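Local coordinates for protein ribokinase, putative (Burkholderia thailandensis, PDB 3B1N) that probably transfers a phosphate from ATP to the 5'-hydroxyl of nucleosides, as a ribokinase-family kinase that holds mizoribine and ADP together in this complex, at residues D253-R256 with G257-Y261; F267-A270 with T271-R274; S277-G280 with A281-I284; P294-A297 with E298-A301. One frame throughout, in Å; residues are numbered along the deposited sequence.

Contact 1 of 4, residues D253-R256 with G257-Y261; sequences DAFR and GGLLY. With MZR (5-hydroxy-1-(beta-D-ribofuranosyl)-1H-imidazole-4-carboxamide), chain F.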
loop_
_atom_site.group_PDB
_atom_site.type_symbol
_atom_site.label_atom_id
_atom_site.label_comp_id
_atom_site.label_asym_id
_atom_site.label_seq_id
_atom_site.Cartn_x
_atom_site.Cartn_y
_atom_site.Cartn_z
ATOM N N ASP B 253 6.510 -17.492 -3.421
ATOM C CA ASP B 253 7.866 -17.869 -3.026
ATOM C C ASP B 253 7.892 -19.239 -2.351
ATOM O O ASP B 253 8.838 -20.033 -2.570
ATOM C CB ASP B 253 8.417 -16.796 -2.084
ATOM C CG ASP B 253 8.763 -15.506 -2.817
ATOM O OD1 ASP B 253 8.952 -15.521 -4.043
ATOM O OD2 ASP B 253 8.802 -14.457 -2.161
ATOM N N ALA B 254 6.881 -19.521 -1.522
ATOM C CA ALA B 254 6.787 -20.848 -0.892
ATOM C C ALA B 254 6.659 -21.891 -2.011
ATOM O O ALA B 254 7.308 -22.958 -1.978
ATOM C CB ALA B 254 5.599 -20.912 0.076
ATOM N N PHE B 255 5.782 -21.618 -2.969
ATOM C CA PHE B 255 5.594 -22.470 -4.159
ATOM C C PHE B 255 6.921 -22.696 -4.865
ATOM O O PHE B 255 7.288 -23.829 -5.192
ATOM C CB PHE B 255 4.528 -21.786 -5.062
ATOM C CG PHE B 255 4.162 -22.563 -6.299
ATOM C CD1 PHE B 255 2.945 -23.274 -6.385
ATOM C CD2 PHE B 255 4.999 -22.530 -7.413
ATOM C CE1 PHE B 255 2.634 -23.972 -7.600
ATOM C CE2 PHE B 255 4.672 -23.192 -8.588
ATOM C CZ PHE B 255 3.498 -23.932 -8.665
ATOM N N ARG B 256 7.666 -21.630 -5.103
ATOM C CA ARG B 256 8.963 -21.793 -5.811
ATOM C C ARG B 256 9.939 -22.652 -5.008
ATOM O O ARG B 256 10.668 -23.455 -5.630
ATOM C CB ARG B 256 9.556 -20.399 -6.096
ATOM C CG ARG B 256 8.867 -19.771 -7.291
ATOM C CD ARG B 256 8.978 -18.259 -7.196
ATOM N NE ARG B 256 8.320 -17.571 -8.295
ATOM C CZ ARG B 256 6.995 -17.549 -8.509
ATOM N NH1 ARG B 256 6.153 -18.264 -7.783
ATOM N NH2 ARG B 256 6.522 -16.860 -9.508
ATOM N N GLY B 257 9.983 -22.539 -3.686
ATOM C CA GLY B 257 10.799 -23.455 -2.844
ATOM C C GLY B 257 10.422 -24.906 -3.107
ATOM O O GLY B 257 11.320 -25.771 -3.299
ATOM N N GLY B 258 9.125 -25.202 -3.143
ATOM C CA GLY B 258 8.714 -26.601 -3.373
ATOM C C GLY B 258 9.063 -27.052 -4.770
ATOM O O GLY B 258 9.475 -28.220 -4.972
ATOM N N LEU B 259 8.865 -26.187 -5.743
ATOM C CA LEU B 259 9.230 -26.532 -7.119
ATOM C C LEU B 259 10.718 -26.837 -7.221
ATOM O O LEU B 259 11.085 -27.852 -7.843
ATOM C CB LEU B 259 8.847 -25.405 -8.050
ATOM C CG LEU B 259 8.613 -25.890 -9.463
ATOM C CD1 LEU B 259 7.257 -26.592 -9.536
ATOM C CD2 LEU B 259 8.641 -24.689 -10.410
ATOM N N LEU B 260 11.573 -25.992 -6.628
ATOM C CA LEU B 260 13.028 -26.192 -6.679
ATOM C C LEU B 260 13.380 -27.538 -6.011
ATOM O O LEU B 260 14.241 -28.269 -6.527
ATOM C CB LEU B 260 13.802 -25.061 -5.966
ATOM C CG LEU B 260 13.783 -23.758 -6.731
ATOM C CD1 LEU B 260 14.205 -22.684 -5.725
ATOM C CD2 LEU B 260 14.820 -23.867 -7.877
ATOM N N TYR B 261 12.736 -27.873 -4.893
ATOM C CA TYR B 261 13.041 -29.146 -4.225
ATOM C C TYR B 261 12.657 -30.296 -5.172
ATOM O O TYR B 261 13.439 -31.266 -5.340
ATOM C CB TYR B 261 12.212 -29.259 -2.931
ATOM C CG TYR B 261 12.526 -30.506 -2.162
ATOM C CD1 TYR B 261 13.599 -30.538 -1.293
ATOM C CD2 TYR B 261 11.756 -31.663 -2.357
ATOM C CE1 TYR B 261 13.904 -31.662 -0.575
ATOM C CE2 TYR B 261 12.062 -32.826 -1.640
ATOM C CZ TYR B 261 13.134 -32.797 -0.759
ATOM O OH TYR B 261 13.439 -33.949 -0.031
HETATM N N1 MZR F . 12.103 -6.265 -5.681
HETATM O O3 MZR F . 11.700 -8.184 -3.695
HETATM C C4 MZR F . 10.470 -7.495 -3.628
HETATM C C5 MZR F . 10.085 -6.370 -4.450
HETATM C C6 MZR F . 10.912 -5.730 -5.476
HETATM O O6 MZR F . 10.405 -4.738 -6.042
HETATM N N7 MZR F . 8.832 -6.077 -4.006
HETATM C C8 MZR F . 8.505 -6.950 -3.026
HETATM N N9 MZR F . 9.512 -7.836 -2.777
HETATM C "C1'" MZR F . 9.495 -8.955 -1.821
HETATM C "C2'" MZR F . 9.004 -8.667 -0.413
HETATM O "O2'" MZR F . 10.161 -8.367 0.361
HETATM C "C3'" MZR F . 8.253 -9.973 -0.051
HETATM O "O3'" MZR F . 8.760 -10.714 1.062
HETATM C "C4'" MZR F . 8.300 -10.803 -1.307
HETATM O "O4'" MZR F . 8.510 -9.848 -2.330
HETATM C "C5'" MZR F . 7.000 -11.541 -1.529
HETATM O "O5'" MZR F . 7.177 -12.324 -2.739
#

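Contact 2 of 4, residues F267-A270 with T271-R274; sequences FDWA and TAGR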
loop_
_atom_site.group_PDB
_atom_site.type_symbol
_atom_site.label_atom_id
_atom_site.label_comp_id
_atom_site.label_asym_id
_atom_site.label_seq_id
_atom_site.Cartn_x
_atom_site.Cartn_y
_atom_site.Cartn_z
ATOM N N PHE B 267 11.554 -35.147 -9.156
ATOM C CA PHE B 267 10.116 -35.336 -9.191
ATOM C C PHE B 267 9.633 -35.093 -10.604
ATOM O O PHE B 267 10.192 -34.238 -11.317
ATOM C CB PHE B 267 9.444 -34.238 -8.316
ATOM C CG PHE B 267 9.536 -34.467 -6.825
ATOM C CD1 PHE B 267 10.575 -35.143 -6.229
ATOM C CD2 PHE B 267 8.543 -33.922 -5.979
ATOM C CE1 PHE B 267 10.616 -35.313 -4.802
ATOM C CE2 PHE B 267 8.605 -34.068 -4.587
ATOM C CZ PHE B 267 9.617 -34.763 -4.014
ATOM N N ASP B 268 8.560 -35.782 -11.021
ATOM C CA ASP B 268 7.883 -35.404 -12.234
ATOM C C ASP B 268 7.172 -34.058 -12.052
ATOM O O ASP B 268 7.021 -33.583 -10.901
ATOM C CB ASP B 268 6.981 -36.513 -12.787
ATOM C CG ASP B 268 5.898 -36.932 -11.845
ATOM O OD1 ASP B 268 5.486 -36.154 -10.977
ATOM O OD2 ASP B 268 5.393 -38.089 -11.972
ATOM N N TRP B 269 6.818 -33.413 -13.148
ATOM C CA TRP B 269 6.199 -32.073 -13.040
ATOM C C TRP B 269 4.913 -32.116 -12.256
ATOM O O TRP B 269 4.623 -31.209 -11.471
ATOM C CB TRP B 269 5.951 -31.457 -14.415
ATOM C CG TRP B 269 7.201 -30.922 -15.029
ATOM C CD1 TRP B 269 7.756 -31.311 -16.219
ATOM C CD2 TRP B 269 8.058 -29.928 -14.493
ATOM N NE1 TRP B 269 8.913 -30.603 -16.466
ATOM C CE2 TRP B 269 9.101 -29.709 -15.440
ATOM C CE3 TRP B 269 8.025 -29.149 -13.335
ATOM C CZ2 TRP B 269 10.143 -28.785 -15.218
ATOM C CZ3 TRP B 269 9.036 -28.216 -13.137
ATOM C CH2 TRP B 269 10.090 -28.045 -14.071
ATOM N N ALA B 270 4.115 -33.159 -12.447
ATOM C CA ALA B 270 2.868 -33.302 -11.704
ATOM C C ALA B 270 3.098 -33.270 -10.193
ATOM O O ALA B 270 2.352 -32.650 -9.403
ATOM C CB ALA B 270 2.177 -34.657 -12.086
ATOM N N THR B 271 4.152 -33.956 -9.772
ATOM C CA THR B 271 4.449 -34.069 -8.359
ATOM C C THR B 271 5.184 -32.832 -7.807
ATOM O O THR B 271 4.928 -32.375 -6.698
ATOM C CB THR B 271 5.247 -35.363 -8.050
ATOM O OG1 THR B 271 4.472 -36.459 -8.553
ATOM C CG2 THR B 271 5.461 -35.570 -6.558
ATOM N N ALA B 272 6.125 -32.311 -8.590
ATOM C CA ALA B 272 6.853 -31.099 -8.173
ATOM C C ALA B 272 5.825 -29.991 -8.025
ATOM O O ALA B 272 5.890 -29.213 -7.072
ATOM C CB ALA B 272 7.886 -30.697 -9.218
ATOM N N GLY B 273 4.917 -29.916 -8.983
ATOM C CA GLY B 273 3.852 -28.880 -8.944
ATOM C C GLY B 273 2.984 -29.050 -7.716
ATOM O O GLY B 273 2.638 -28.050 -7.073
ATOM N N ARG B 274 2.604 -30.292 -7.377
ATOM C CA ARG B 274 1.716 -30.468 -6.238
ATOM C C ARG B 274 2.433 -30.134 -4.932
ATOM O O ARG B 274 1.823 -29.596 -3.998
ATOM C CB ARG B 274 1.159 -31.906 -6.238
ATOM C CG ARG B 274 0.054 -32.039 -7.249
ATOM C CD ARG B 274 -0.322 -33.512 -7.416
ATOM N NE ARG B 274 -1.545 -33.613 -8.248
ATOM C CZ ARG B 274 -1.581 -33.398 -9.561
ATOM N NH1 ARG B 274 -0.501 -33.037 -10.264
ATOM N NH2 ARG B 274 -2.764 -33.538 -10.205
HETATM O O HOH W 1 3.374 -39.258 -10.151
#

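Contact 3 of 4, residues S277-G280 with A281-I284; sequences SLMG and ALKI. With ADP (adenosine-5'-diphosphate), chain G.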
loop_
_atom_site.group_PDB
_atom_site.type_symbol
_atom_site.label_atom_id
_atom_site.label_comp_id
_atom_site.label_asym_id
_atom_site.label_seq_id
_atom_site.Cartn_x
_atom_site.Cartn_y
_atom_site.Cartn_z
ATOM N N SER B 277 2.407 -26.387 -4.725
ATOM C CA SER B 277 1.027 -25.987 -4.412
ATOM C C SER B 277 0.739 -26.185 -2.924
ATOM O O SER B 277 0.194 -25.278 -2.236
ATOM C CB SER B 277 0.107 -26.834 -5.261
ATOM O OG SER B 277 -1.221 -26.400 -5.012
ATOM N N LEU B 278 1.195 -27.309 -2.382
ATOM C CA LEU B 278 1.050 -27.550 -0.948
ATOM C C LEU B 278 1.790 -26.506 -0.140
ATOM O O LEU B 278 1.234 -25.957 0.834
ATOM C CB LEU B 278 1.532 -28.940 -0.559
ATOM C CG LEU B 278 1.595 -29.246 0.913
ATOM C CD1 LEU B 278 0.244 -29.152 1.581
ATOM C CD2 LEU B 278 2.189 -30.651 1.094
ATOM N N MET B 279 3.036 -26.192 -0.521
ATOM C CA MET B 279 3.764 -25.175 0.278
ATOM C C MET B 279 3.035 -23.820 0.260
ATOM O O MET B 279 3.000 -23.173 1.317
ATOM C CB MET B 279 5.178 -25.023 -0.280
ATOM C CG MET B 279 6.042 -26.327 -0.106
ATOM S SD MET B 279 6.349 -26.829 1.564
ATOM C CE MET B 279 7.626 -25.647 2.077
ATOM N N GLY B 280 2.477 -23.435 -0.888
ATOM C CA GLY B 280 1.679 -22.212 -0.973
ATOM C C GLY B 280 0.521 -22.227 0.012
ATOM O O GLY B 280 0.229 -21.206 0.702
ATOM N N ALA B 281 -0.154 -23.365 0.108
ATOM C CA ALA B 281 -1.285 -23.491 1.081
ATOM C C ALA B 281 -0.876 -23.508 2.508
ATOM O O ALA B 281 -1.617 -22.996 3.374
ATOM C CB ALA B 281 -2.124 -24.744 0.748
ATOM N N LEU B 282 0.273 -24.094 2.830
ATOM C CA LEU B 282 0.704 -24.087 4.232
ATOM C C LEU B 282 1.114 -22.686 4.660
ATOM O O LEU B 282 0.869 -22.249 5.777
ATOM C CB LEU B 282 1.865 -25.049 4.450
ATOM C CG LEU B 282 1.526 -26.480 4.055
ATOM C CD1 LEU B 282 2.779 -27.325 4.099
ATOM C CD2 LEU B 282 0.492 -27.001 5.100
ATOM N N LYS B 283 1.707 -21.952 3.723
ATOM C CA LYS B 283 2.127 -20.583 3.986
ATOM C C LYS B 283 0.952 -19.654 4.277
ATOM O O LYS B 283 1.038 -18.838 5.198
ATOM C CB LYS B 283 2.994 -20.036 2.822
ATOM C CG LYS B 283 3.761 -18.767 3.235
ATOM C CD LYS B 283 3.478 -17.556 2.433
ATOM C CE LYS B 283 2.100 -16.990 2.774
ATOM N NZ LYS B 283 2.033 -16.240 4.100
ATOM N N ILE B 284 -0.125 -19.761 3.513
ATOM C CA ILE B 284 -1.204 -18.732 3.597
ATOM C C ILE B 284 -1.956 -18.787 4.926
ATOM O O ILE B 284 -2.616 -17.800 5.299
ATOM C CB ILE B 284 -2.132 -18.837 2.377
ATOM C CG1 ILE B 284 -2.919 -17.509 2.176
ATOM C CG2 ILE B 284 -3.074 -20.073 2.538
ATOM C CD1 ILE B 284 -3.661 -17.502 0.834
HETATM P PB ADP G . 2.123 -14.915 -5.831
HETATM O O1B ADP G . 1.272 -13.815 -6.448
HETATM O O2B ADP G . 3.409 -15.041 -6.590
HETATM O O3B ADP G . 2.361 -14.967 -4.363
HETATM P PA ADP G . -0.124 -16.871 -6.186
HETATM O O1A ADP G . -1.094 -15.904 -5.491
HETATM O O2A ADP G . -0.398 -17.305 -7.593
HETATM O O3A ADP G . 1.359 -16.329 -6.247
HETATM O "O5'" ADP G . -0.080 -18.056 -5.168
HETATM C "C5'" ADP G . 0.902 -19.069 -5.418
HETATM C "C4'" ADP G . 0.429 -20.466 -5.047
HETATM O "O4'" ADP G . 0.116 -20.501 -3.638
HETATM C "C3'" ADP G . -0.868 -20.908 -5.768
HETATM O "O3'" ADP G . -0.588 -21.419 -7.080
HETATM C "C2'" ADP G . -1.434 -21.872 -4.756
HETATM O "O2'" ADP G . -0.815 -23.167 -4.912
HETATM C "C1'" ADP G . -1.036 -21.308 -3.421
HETATM N N9 ADP G . -2.118 -20.409 -2.930
HETATM C C8 ADP G . -2.277 -19.058 -3.105
HETATM N N7 ADP G . -3.451 -18.646 -2.527
HETATM C C5 ADP G . -4.058 -19.730 -2.067
HETATM C C6 ADP G . -5.328 -19.997 -1.395
HETATM N N6 ADP G . -6.147 -18.939 -1.135
HETATM N N1 ADP G . -5.620 -21.242 -1.064
HETATM C C2 ADP G . -4.795 -22.282 -1.331
HETATM N N3 ADP G . -3.607 -22.101 -1.924
HETATM C C4 ADP G . -3.211 -20.894 -2.326
#

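Contact 4 of 4, residues P294-A297 with E298-A301; sequences PTRA and EIDA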
loop_
_atom_site.group_PDB
_atom_site.type_symbol
_atom_site.label_atom_id
_atom_site.label_comp_id
_atom_site.label_asym_id
_atom_site.label_seq_id
_atom_site.Cartn_x
_atom_site.Cartn_y
_atom_site.Cartn_z
ATOM N N PRO B 294 5.876 -25.933 9.321
ATOM C CA PRO B 294 5.606 -27.365 9.305
ATOM C C PRO B 294 6.889 -28.191 9.449
ATOM O O PRO B 294 7.951 -27.841 8.913
ATOM C CB PRO B 294 4.953 -27.597 7.930
ATOM C CG PRO B 294 5.651 -26.532 7.057
ATOM C CD PRO B 294 5.744 -25.331 7.971
ATOM N N THR B 295 6.777 -29.294 10.178
ATOM C CA THR B 295 7.846 -30.252 10.163
ATOM C C THR B 295 7.848 -30.958 8.838
ATOM O O THR B 295 6.869 -30.975 8.053
ATOM C CB THR B 295 7.712 -31.309 11.276
ATOM O OG1 THR B 295 6.563 -32.101 11.024
ATOM C CG2 THR B 295 7.632 -30.641 12.649
ATOM N N ARG B 296 8.978 -31.565 8.546
ATOM C CA ARG B 296 9.045 -32.272 7.306
ATOM C C ARG B 296 8.043 -33.443 7.252
ATOM O O ARG B 296 7.426 -33.693 6.233
ATOM C CB ARG B 296 10.484 -32.754 7.089
ATOM C CG ARG B 296 10.622 -33.414 5.793
ATOM C CD ARG B 296 10.685 -32.339 4.760
ATOM N NE ARG B 296 10.992 -32.834 3.420
ATOM C CZ ARG B 296 10.114 -33.481 2.669
ATOM N NH1 ARG B 296 8.908 -33.710 3.151
ATOM N NH2 ARG B 296 10.453 -33.875 1.460
ATOM N N ALA B 297 7.863 -34.126 8.396
ATOM C CA ALA B 297 6.838 -35.194 8.478
ATOM C C ALA B 297 5.440 -34.653 8.213
ATOM O O ALA B 297 4.671 -35.301 7.480
ATOM C CB ALA B 297 6.889 -35.912 9.847
ATOM N N GLU B 298 5.112 -33.480 8.770
ATOM C CA GLU B 298 3.809 -32.808 8.503
ATOM C C GLU B 298 3.594 -32.484 7.015
ATOM O O GLU B 298 2.525 -32.681 6.454
ATOM C CB GLU B 298 3.669 -31.526 9.326
ATOM C CG GLU B 298 3.311 -31.775 10.829
ATOM C CD GLU B 298 3.545 -30.548 11.728
ATOM O OE1 GLU B 298 4.062 -29.512 11.243
ATOM O OE2 GLU B 298 3.222 -30.606 12.943
ATOM N N ILE B 299 4.650 -32.018 6.342
ATOM C CA ILE B 299 4.556 -31.785 4.920
ATOM C C ILE B 299 4.195 -33.053 4.157
ATOM O O ILE B 299 3.271 -33.040 3.324
ATOM C CB ILE B 299 5.875 -31.148 4.365
ATOM C CG1 ILE B 299 6.057 -29.759 4.970
ATOM C CG2 ILE B 299 5.780 -31.043 2.820
ATOM C CD1 ILE B 299 7.447 -29.111 4.742
ATOM N N ASP B 300 4.921 -34.155 4.428
ATOM C CA ASP B 300 4.608 -35.429 3.765
ATOM C C ASP B 300 3.201 -35.941 4.078
ATOM O O ASP B 300 2.521 -36.402 3.174
ATOM C CB ASP B 300 5.636 -36.500 4.098
ATOM C CG ASP B 300 6.976 -36.273 3.397
ATOM O OD1 ASP B 300 7.083 -35.443 2.440
ATOM O OD2 ASP B 300 7.937 -36.971 3.815
ATOM N N ALA B 301 2.792 -35.777 5.333
ATOM C CA ALA B 301 1.431 -36.219 5.751
ATOM C C ALA B 301 0.358 -35.405 5.052
ATOM O O ALA B 301 -0.657 -35.944 4.582
ATOM C CB ALA B 301 1.290 -36.141 7.260
HETATM O O HOH W 2 8.619 -34.978 0.246
#

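Contact 1 of 4, residues D253-R256 with G257-Y261
Two consecutive glycines, Gly257 and Gly258, close a turn in the middle of helix 251-264 and meet the preceding residues through backbone atoms alone. Gly257 N donates to Asp253 O at 3.0 Å, and Gly258 N to Ala254 O at 3.1 Å. The next two residues continue the pattern, with Leu259 N bound to Phe255 O and Leu260 N to Arg256 O. Side chains add little between the segments: Leu259 CD1 comes obliquely to Phe255 CE2 at 4.4 Å, and both residues pack on Ile218 of strand 216-220. Leu260 CG lies 3.3 Å from Arg256 O, beside the carbonyl that its own N-H uses.

The polar ends lead out of the turn. Arg256 runs extended from CG to NE, where it forms a salt bridge with Asp166, while its NH1 returns to Gly252 O, one turn earlier. Asp253 OD2 accepts a 2.7 Å hydrogen bond from O5' of mizoribine and a second from Asn52 ND2, so the nucleoside's primary hydroxyl is held at the start of the helix. Asp253 ends the GxGD motif Gly250-Cys251-Gly252-Asp253 at the start of the helix and lies at the acceptor hydroxyl as in other pfkB (ribokinase) family kinases.

Contact 2 of 4, residues F267-A270 with T271-R274
Arg274 runs back along Ala270 O, one helical turn earlier. Its CB lies 3.5 Å from Ala270 O, CG is closer at 3.2 Å, and CD keeps to the same oxygen at 3.4 Å. The chain is extended to NE, and the last torsion (chi4 73°) then turns the guanidinium so that NH1 donates to Ala270 O at 3.0 Å, with the oxygen in the guanidinium plane. Arg274 N gives the usual helical bond to that carbonyl, and the two donors approach from opposite faces of its plane, so one oxygen is gripped by backbone and side chain of the same residue.

Asp268 caps the start of the helix. With CG placed between its backbone N and carbonyl carbon (chi1 60°), OD1 reaches Thr271 N at 2.8 Å and accepts from Thr271 OG1 at 2.6 Å on its syn side. The bond to OG1 helps set the threonine's rotation, which turns CG2 to Phe267 CD2 at 3.5 Å. Just before the cap, Phe267 CB touches Ala272 CB at 4.0 Å, in the positions of a hydrophobic staple.

Thr271 OG1 is also bonded to Tyr309 OH. Phe303 of helix 296-307 covers Thr271 and Arg274, whereas Trp269, Ala270 and Arg274 lean on strand 233-237 at the sheet edge.

Contact 3 of 4, residues S277-G280 with A281-I284
Ala281 and Ser277 begin the contact, Ala281 N donating to Ser277 O at 3.0 Å, while the methyl of Ala281 packs beside Leu278 O and reaches Val240. Leu282 follows, its N bound to Leu278 O and its side chain meeting that of Leu278, with CG 3.9 Å from Leu278 CD1. Leu282 CD1, which also touches Leu278, approaches Met279 SD more loosely, at 4.4 Å. Lys283 N binds Met279 O, but the side chain departs: bent at three successive torsions, it delivers NZ to the carbonyls of Asp247 and Gly288. The buried ammonium, presumably charged, is met by backbone oxygens, linking the loop before helix 251-264 (Asp247) with the one after helix 269-284 (Gly288). Ile284 N donates to Gly280 O at 3.2 Å. With CG1 anti to its backbone N (chi1 -160°), Ile284 places CD1 3.5 Å from N6 of the ADP adenine.

The first segment continues the same face of the helix along the ribose. Gly280, lacking a side chain, lets the ribose settle with O4' 3.5 Å from Gly280 CA, and Ser277 OG accepts from ADP O2' at 3.3 Å while also bonded to Pro238 O. The helix therefore holds the adenosine part of ADP mainly by shape and apolar contact, with one rather long hydrogen bond to the ribose as its polar share.

Contact 4 of 4, residues P294-A297 with E298-A301
Thr295 and Glu298 grip each other at the start of helix 296-307. Glu298 N donates to Thr295 OG1 at 3.0 Å, and in return Thr295 N donates to Glu298 OE1 at 2.9 Å, coming from above the carboxylate plane. Thr295 CB is rotated so that OG1 stands between the backbone N and carbonyl carbon (chi1 66°), which turns it to the helix N-H; Glu298, extended beyond CG, reaches back across Thr295 at a slant. Next to this pair, Pro294 CB packs on Ile299 CG1 at 3.8 Å. Reciprocal bonds between N-cap and N3 residues make a capping box, and the Pro294–Ile299 pair flanking it occupies the positions of a hydrophobic staple.

On another side of the same turn, Arg296 NH1 forms a salt bridge with Asp300 OD1 at 2.6 Å. The oxygen sits at the edge of the guanidinium, but NH1 lies well above the carboxylate plane, the two flat groups being turned 72° apart. A water joins Arg296 NH2 to Asp300 OD1 and closes the pair into a ring.

Further out, Leu60 O accepts from Arg296 NE and helps to position the guanidinium; Tyr261 OH adds a weak bond to NH2. Ile299 is buried against Leu275, Leu278 and Met279 of helix 269-284, while Thr295, Ala297 and Glu298 face solvent.

Overall arrangement
The four contacts follow one another along the C-terminal part of the chain and lie on three successive helices: contact 1 on 251-264, contacts 2 and 3 on 269-284, contact 4 on 296-307. Helix 269-284 packs against both of the others, which also meet through Tyr261 and Arg296; its contact 3 touches contact 1 through Ala254 and Met279 and contact 4 through Leu278 and Ile299, and contact 2 touches contact 1. The centres of contacts 1 and 3 are about 10 Å apart, those of contacts 2 and 4 about 17 Å, without touch. Contacts 1 and 3 bring the nucleoside and ADP sites together on adjoining helices, whereas 2 and 4 form capped helix starts, neither touching a ligand.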